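Local coordinates for protein small ribosomal subunit biogenesis GTPase RsgA (Thermotoga maritima, PDB 1U0L) that probably assists late maturation of the 30S ribosomal subunit as a circularly permuted GTPase that hydrolyses GTP slowly and is stimulated by that subunit, at residues 45-50 against 67-72; 92-97 against 126-131. One frame throughout, in Å; residues are numbered along the deposited sequence.

Overall arrangement
The two contacts come in series along the chain and lie on opposite sides of its centre, their own centres about 45 Å apart and their nearest atoms about 26 Å apart. Contact 1 belongs to the N-terminal OB-fold, where the loop residues 45-50 pack on the last strand of the barrel; it is largely aliphatic, with no hydrogen bond across it, and away from the nucleotide. Contact 2 belongs to the GTPase domain and borders bound GDP directly. Thus contact 1 is packing within one domain, whereas contact 2 packs the loop after strand 87-92 against the residues that follow D126, whose carboxylate binds the guanine, and that lead into helix 130-143.

Contact 1: 45-50 against 67-72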
loop_
_atom_site.group_PDB
_atom_site.type_symbol
_atom_site.label_atom_id
_atom_site.label_comp_id
_atom_site.label_asym_id
_atom_site.label_seq_id
_atom_site.Cartn_x
_atom_site.Cartn_y
_atom_site.Cartn_z
ATOM N N GLN A 45 -28.267 -11.170 0.602
ATOM C CA GLN A 45 -27.024 -11.511 -0.071
ATOM C C GLN A 45 -25.913 -11.388 0.962
ATOM O O GLN A 45 -26.180 -11.229 2.154
ATOM C CB GLN A 45 -26.749 -10.569 -1.250
ATOM C CG GLN A 45 -27.234 -9.145 -1.064
ATOM C CD GLN A 45 -28.644 -8.955 -1.584
ATOM O OE1 GLN A 45 -29.565 -9.672 -1.192
ATOM N NE2 GLN A 45 -28.819 -7.988 -2.476
ATOM N N ASN A 46 -24.669 -11.469 0.511
ATOM C CA ASN A 46 -23.543 -11.359 1.421
ATOM C C ASN A 46 -22.644 -10.227 0.942
ATOM O O ASN A 46 -21.426 -10.380 0.867
ATOM C CB ASN A 46 -22.768 -12.684 1.463
ATOM C CG ASN A 46 -22.437 -13.128 2.884
ATOM O OD1 ASN A 46 -21.761 -14.138 3.088
ATOM N ND2 ASN A 46 -22.919 -12.378 3.872
ATOM N N LEU A 47 -23.250 -9.092 0.610
ATOM C CA LEU A 47 -22.479 -7.950 0.143
ATOM C C LEU A 47 -21.925 -7.148 1.321
ATOM O O LEU A 47 -22.561 -6.196 1.782
ATOM C CB LEU A 47 -23.342 -7.052 -0.752
ATOM C CG LEU A 47 -22.626 -5.859 -1.402
ATOM C CD1 LEU A 47 -21.302 -6.309 -2.021
ATOM C CD2 LEU A 47 -23.531 -5.227 -2.457
ATOM N N LYS A 48 -20.739 -7.540 1.791
ATOM C CA LYS A 48 -20.070 -6.888 2.923
ATOM C C LYS A 48 -19.579 -5.484 2.584
ATOM O O LYS A 48 -19.224 -5.210 1.440
ATOM C CB LYS A 48 -18.874 -7.729 3.384
ATOM C CG LYS A 48 -19.216 -9.123 3.890
ATOM C CD LYS A 48 -20.089 -9.075 5.124
ATOM C CE LYS A 48 -20.314 -10.468 5.678
ATOM N NZ LYS A 48 -19.040 -11.084 6.150
ATOM N N ILE A 49 -19.548 -4.601 3.578
ATOM C CA ILE A 49 -19.094 -3.244 3.337
ATOM C C ILE A 49 -17.847 -2.950 4.161
ATOM O O ILE A 49 -17.703 -3.441 5.283
ATOM C CB ILE A 49 -20.195 -2.228 3.673
ATOM C CG1 ILE A 49 -19.952 -0.931 2.903
ATOM C CG2 ILE A 49 -20.211 -1.932 5.163
ATOM C CD1 ILE A 49 -21.079 0.087 3.033
ATOM N N TYR A 50 -16.941 -2.150 3.610
ATOM C CA TYR A 50 -15.694 -1.838 4.298
ATOM C C TYR A 50 -15.304 -0.366 4.208
ATOM O O TYR A 50 -15.929 0.418 3.508
ATOM C CB TYR A 50 -14.563 -2.692 3.709
ATOM C CG TYR A 50 -14.776 -4.184 3.851
ATOM C CD1 TYR A 50 -15.101 -4.976 2.746
ATOM C CD2 TYR A 50 -14.680 -4.803 5.098
ATOM C CE1 TYR A 50 -15.328 -6.349 2.886
ATOM C CE2 TYR A 50 -14.904 -6.166 5.252
ATOM C CZ TYR A 50 -15.229 -6.939 4.149
ATOM O OH TYR A 50 -15.461 -8.295 4.320
ATOM N N ILE A 67 -27.887 3.480 3.910
ATOM C CA ILE A 67 -27.132 3.034 2.752
ATOM C C ILE A 67 -27.963 2.137 1.853
ATOM O O ILE A 67 -28.376 1.049 2.245
ATOM C CB ILE A 67 -25.843 2.313 3.179
ATOM C CG1 ILE A 67 -24.994 3.259 4.040
ATOM C CG2 ILE A 67 -25.057 1.890 1.953
ATOM C CD1 ILE A 67 -23.705 2.658 4.541
ATOM N N GLU A 68 -28.202 2.617 0.638
ATOM C CA GLU A 68 -29.005 1.889 -0.335
ATOM C C GLU A 68 -28.208 0.874 -1.131
ATOM O O GLU A 68 -28.720 -0.192 -1.455
ATOM C CB GLU A 68 -29.697 2.867 -1.292
ATOM C CG GLU A 68 -30.728 3.780 -0.617
ATOM C CD GLU A 68 -31.925 3.020 -0.060
ATOM O OE1 GLU A 68 -32.767 3.648 0.613
ATOM O OE2 GLU A 68 -32.027 1.797 -0.296
ATOM N N ASN A 69 -26.959 1.195 -1.448
ATOM C CA ASN A 69 -26.138 0.262 -2.206
ATOM C C ASN A 69 -24.641 0.537 -2.092
ATOM O O ASN A 69 -24.216 1.667 -1.841
ATOM C CB ASN A 69 -26.571 0.271 -3.675
ATOM C CG ASN A 69 -25.835 -0.755 -4.510
ATOM O OD1 ASN A 69 -25.805 -1.944 -4.178
ATOM N ND2 ASN A 69 -25.236 -0.304 -5.604
ATOM N N VAL A 70 -23.855 -0.523 -2.272
ATOM C CA VAL A 70 -22.399 -0.462 -2.213
ATOM C C VAL A 70 -21.810 -0.752 -3.591
ATOM O O VAL A 70 -21.997 -1.843 -4.118
ATOM C CB VAL A 70 -21.856 -1.514 -1.242
ATOM C CG1 VAL A 70 -20.345 -1.441 -1.194
ATOM C CG2 VAL A 70 -22.453 -1.306 0.130
ATOM N N LEU A 71 -21.098 0.219 -4.161
ATOM C CA LEU A 71 -20.478 0.060 -5.480
ATOM C C LEU A 71 -19.447 -1.060 -5.494
ATOM O O LEU A 71 -19.046 -1.549 -4.441
ATOM C CB LEU A 71 -19.783 1.350 -5.916
ATOM C CG LEU A 71 -20.586 2.532 -6.459
ATOM C CD1 LEU A 71 -21.666 2.952 -5.469
ATOM C CD2 LEU A 71 -19.615 3.678 -6.736
ATOM N N HIS A 72 -19.014 -1.456 -6.690
ATOM C CA HIS A 72 -18.016 -2.516 -6.828
ATOM C C HIS A 72 -16.620 -1.975 -6.527
ATOM O O HIS A 72 -16.248 -0.891 -6.974
ATOM C CB HIS A 72 -18.051 -3.123 -8.237
ATOM C CG HIS A 72 -19.353 -3.783 -8.581
ATOM N ND1 HIS A 72 -20.465 -3.076 -8.991
ATOM C CD2 HIS A 72 -19.719 -5.088 -8.581
ATOM C CE1 HIS A 72 -21.457 -3.918 -9.231
ATOM N NE2 HIS A 72 -21.030 -5.144 -8.990
#
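The CG1-CD1 arm of I49 crosses V70 obliquely, CD1 coming 3.5 Å from CG2 of V70. The isoleucine holds CG1 anti to its own backbone N (chi1 -157°) and runs on extended, which carries CD1 past the valine to the CD1 methyl of I67. There the two isoleucines touch tip to tip, CD1 of I49 at 4.0 Å from CD1 of I67. V70 faces the loop with both methyls, and its CG1 lies 4.1 Å from CG1 of I49; a short beta-branched residue suits a strand position over which a longer chain must pass. L47, two residues earlier, lies at the margin, its CD2 4.3 Å from CB of V70. No hydrogen bond joins the two segments, and branched aliphatic side chains make up nearly all of the interface.

These residues belong to the five-stranded OB-fold barrel at the N-terminus. Residues 45-50 form part of the connection from strand 33-38 to strand 54-58, the place where OB folds commonly carry a helix; here the segment is irregular, with an inverse gamma turn centred on L47. I49 also packs on V15, F18, V23 and V55, and I67 on V23 and V25, so the apolar cluster extends across several strands.

Neighbouring strands position strand 65-70 along both edges: I67 pairs with K37, while E68 and N69 both face E56 in a classic beta bulge. OE1 of E68 makes a salt bridge to R39 and a hydrogen bond with T58.

Contact 2: 92-97 against 126-131; sequences VTVKMP and DLYDED. With GDP (guanosine-5'-diphosphate), chain E.
K95 lies alongside Y128, the two side chains running past each other in opposite directions. Its CB comes 3.4 Å from CE1 of the tyrosine ring. A chi1 of -157° swings CG away from the backbone N, sending the methylenes past the ring, and CD approaches both CD1 of Y128 and the carbonyl O of L127. CE follows at 3.8 Å from that L127 O. The last torsion bends NZ toward D129, where it makes a long salt bridge of 3.9 Å to OD1; D132 provides a second carboxylate for the same ammonium. A lysine suits this place, aliphatic along its length and charged at its tip.

The ring itself is held by V94: CG2 sits over one face, displaced toward the rim near CZ, a CH-pi contact 3.7 Å from the centroid, and the backbone N of V94 donates to Y128 OH over 3.1 Å at 158°. Both help fix the ring's position. Nearby, CG of the poorly ordered M96 touches CD2 of L127.

D126 closes the NKxD motif of GTPases, and its OD1 and OD2 accept hydrogen bonds of 2.7 Å each from GDP N1 and N2, respectively. S153 also hydrogen-bonds to OD1. The paired acceptors match the N-H groups that distinguish guanine from adenine, so the chemistry here implies selection of the base, beside the packing of the loop after strand 87-92 on the turn leading into helix 130-143.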
loop_
_atom_site.group_PDB
_atom_site.type_symbol
_atom_site.label_atom_id
_atom_site.label_comp_id
_atom_site.label_asym_id
_atom_site.label_seq_id
_atom_site.Cartn_x
_atom_site.Cartn_y
_atom_site.Cartn_z
ATOM N N VAL A 92 10.897 3.637 3.998
ATOM C CA VAL A 92 12.075 2.832 4.217
ATOM C C VAL A 92 13.139 3.576 5.004
ATOM O O VAL A 92 13.244 4.798 4.944
ATOM C CB VAL A 92 12.619 2.369 2.851
ATOM C CG1 VAL A 92 14.131 2.273 2.872
ATOM C CG2 VAL A 92 11.986 1.036 2.490
ATOM N N THR A 93 13.959 2.807 5.708
ATOM C CA THR A 93 14.997 3.346 6.571
ATOM C C THR A 93 16.320 2.606 6.380
ATOM O O THR A 93 16.351 1.377 6.461
ATOM C CB THR A 93 14.501 3.198 8.023
ATOM O OG1 THR A 93 14.061 4.470 8.511
ATOM C CG2 THR A 93 15.544 2.604 8.903
ATOM N N VAL A 94 17.413 3.321 6.123
ATOM C CA VAL A 94 18.692 2.609 5.964
ATOM C C VAL A 94 19.369 2.423 7.311
ATOM O O VAL A 94 19.932 1.361 7.600
ATOM C CB VAL A 94 19.722 3.328 5.019
ATOM C CG1 VAL A 94 19.027 3.829 3.777
ATOM C CG2 VAL A 94 20.444 4.444 5.749
ATOM N N LYS A 95 19.293 3.468 8.127
ATOM C CA LYS A 95 19.900 3.493 9.450
ATOM C C LYS A 95 18.792 3.162 10.432
ATOM O O LYS A 95 17.857 2.467 10.082
ATOM C CB LYS A 95 20.458 4.899 9.709
ATOM C CG LYS A 95 21.566 5.052 10.736
ATOM C CD LYS A 95 21.875 6.548 10.860
ATOM C CE LYS A 95 22.885 6.888 11.938
ATOM N NZ LYS A 95 24.264 6.414 11.625
ATOM N N MET A 96 18.892 3.680 11.650
ATOM C CA MET A 96 17.906 3.413 12.686
ATOM C C MET A 96 17.041 2.182 12.421
ATOM O O MET A 96 17.539 1.068 12.545
ATOM C CB MET A 96 17.059 4.653 12.943
ATOM C CG MET A 96 17.755 5.662 13.835
ATOM S SD MET A 96 18.522 4.884 15.275
ATOM C CE MET A 96 20.277 5.008 14.791
ATOM N N PRO A 97 15.755 2.338 12.047
ATOM C CA PRO A 97 15.164 0.940 11.888
ATOM C C PRO A 97 15.840 -0.110 10.997
ATOM O O PRO A 97 15.549 -1.293 11.135
ATOM C CB PRO A 97 13.755 1.271 11.425
ATOM C CG PRO A 97 13.460 2.520 12.225
ATOM C CD PRO A 97 14.761 3.332 12.134
ATOM N N ASP A 126 17.858 13.302 7.565
ATOM C CA ASP A 126 18.572 14.223 8.441
ATOM C C ASP A 126 19.550 13.525 9.366
ATOM O O ASP A 126 20.443 14.157 9.929
ATOM C CB ASP A 126 17.586 15.025 9.286
ATOM C CG ASP A 126 16.729 14.140 10.163
ATOM O OD1 ASP A 126 15.789 13.518 9.626
ATOM O OD2 ASP A 126 17.002 14.049 11.378
ATOM N N LEU A 127 19.388 12.219 9.512
ATOM C CA LEU A 127 20.231 11.433 10.406
ATOM C C LEU A 127 21.436 10.786 9.736
ATOM O O LEU A 127 22.383 10.383 10.408
ATOM C CB LEU A 127 19.383 10.328 11.030
ATOM C CG LEU A 127 19.175 10.201 12.534
ATOM C CD1 LEU A 127 18.561 11.471 13.104
ATOM C CD2 LEU A 127 18.267 8.997 12.780
ATOM N N TYR A 128 21.405 10.696 8.413
ATOM C CA TYR A 128 22.453 10.021 7.667
ATOM C C TYR A 128 23.791 10.692 7.452
ATOM O O TYR A 128 23.855 11.833 7.019
ATOM C CB TYR A 128 21.896 9.604 6.315
ATOM C CG TYR A 128 20.652 8.759 6.416
ATOM C CD1 TYR A 128 20.327 8.099 7.606
ATOM C CD2 TYR A 128 19.812 8.593 5.316
ATOM C CE1 TYR A 128 19.193 7.295 7.698
ATOM C CE2 TYR A 128 18.682 7.789 5.394
ATOM C CZ TYR A 128 18.377 7.143 6.592
ATOM O OH TYR A 128 17.261 6.337 6.679
ATOM N N ASP A 129 24.857 9.951 7.744
ATOM C CA ASP A 129 26.220 10.429 7.538
ATOM C C ASP A 129 26.649 9.910 6.167
ATOM O O ASP A 129 25.822 9.388 5.413
ATOM C CB ASP A 129 27.158 9.909 8.634
ATOM C CG ASP A 129 27.194 8.378 8.724
ATOM O OD1 ASP A 129 27.451 7.867 9.840
ATOM O OD2 ASP A 129 26.984 7.690 7.698
ATOM N N GLU A 130 27.931 10.034 5.841
ATOM C CA GLU A 130 28.404 9.596 4.535
ATOM C C GLU A 130 28.234 8.117 4.200
ATOM O O GLU A 130 27.914 7.775 3.063
ATOM C CB GLU A 130 29.859 10.008 4.337
ATOM C CG GLU A 130 29.999 11.466 3.942
ATOM C CD GLU A 130 29.077 11.853 2.779
ATOM O OE1 GLU A 130 29.079 11.154 1.738
ATOM O OE2 GLU A 130 28.354 12.867 2.909
ATOM N N ASP A 131 28.446 7.240 5.173
ATOM C CA ASP A 131 28.298 5.817 4.920
ATOM C C ASP A 131 26.831 5.509 4.678
ATOM O O ASP A 131 26.483 4.722 3.788
ATOM C CB ASP A 131 28.816 4.997 6.105
ATOM C CG ASP A 131 30.306 5.171 6.327
ATOM O OD1 ASP A 131 31.071 4.965 5.365
ATOM O OD2 ASP A 131 30.713 5.515 7.460
HETATM P PB GDP E . 6.258 4.595 12.753
HETATM O O1B GDP E . 6.799 4.241 11.402
HETATM O O2B GDP E . 6.091 3.393 13.671
HETATM O O3B GDP E . 4.945 5.407 12.691
HETATM O O3A GDP E . 7.400 5.577 13.470
HETATM P PA GDP E . 7.226 6.979 14.154
HETATM O O1A GDP E . 6.494 6.868 15.453
HETATM O O2A GDP E . 6.624 7.974 13.170
HETATM O "O5'" GDP E . 8.755 7.455 14.411
HETATM C "C5'" GDP E . 9.578 6.704 15.308
HETATM C "C4'" GDP E . 10.578 7.601 15.973
HETATM O "O4'" GDP E . 11.442 8.110 14.931
HETATM C "C3'" GDP E . 9.999 8.803 16.787
HETATM O "O3'" GDP E . 10.690 8.787 18.121
HETATM C "C2'" GDP E . 10.391 10.043 15.974
HETATM O "O2'" GDP E . 10.755 11.087 16.870
HETATM C "C1'" GDP E . 11.514 9.505 15.008
HETATM N N9 GDP E . 11.481 10.015 13.502
HETATM C C8 GDP E . 10.481 9.811 12.602
HETATM N N7 GDP E . 10.790 10.362 11.412
HETATM C C5 GDP E . 12.045 10.931 11.583
HETATM C C6 GDP E . 12.871 11.645 10.665
HETATM O O6 GDP E . 12.608 11.891 9.485
HETATM N N1 GDP E . 14.094 12.078 11.217
HETATM C C2 GDP E . 14.448 11.827 12.533
HETATM N N2 GDP E . 15.636 12.291 12.961
HETATM N N3 GDP E . 13.657 11.145 13.400
HETATM C C4 GDP E . 12.482 10.734 12.862
#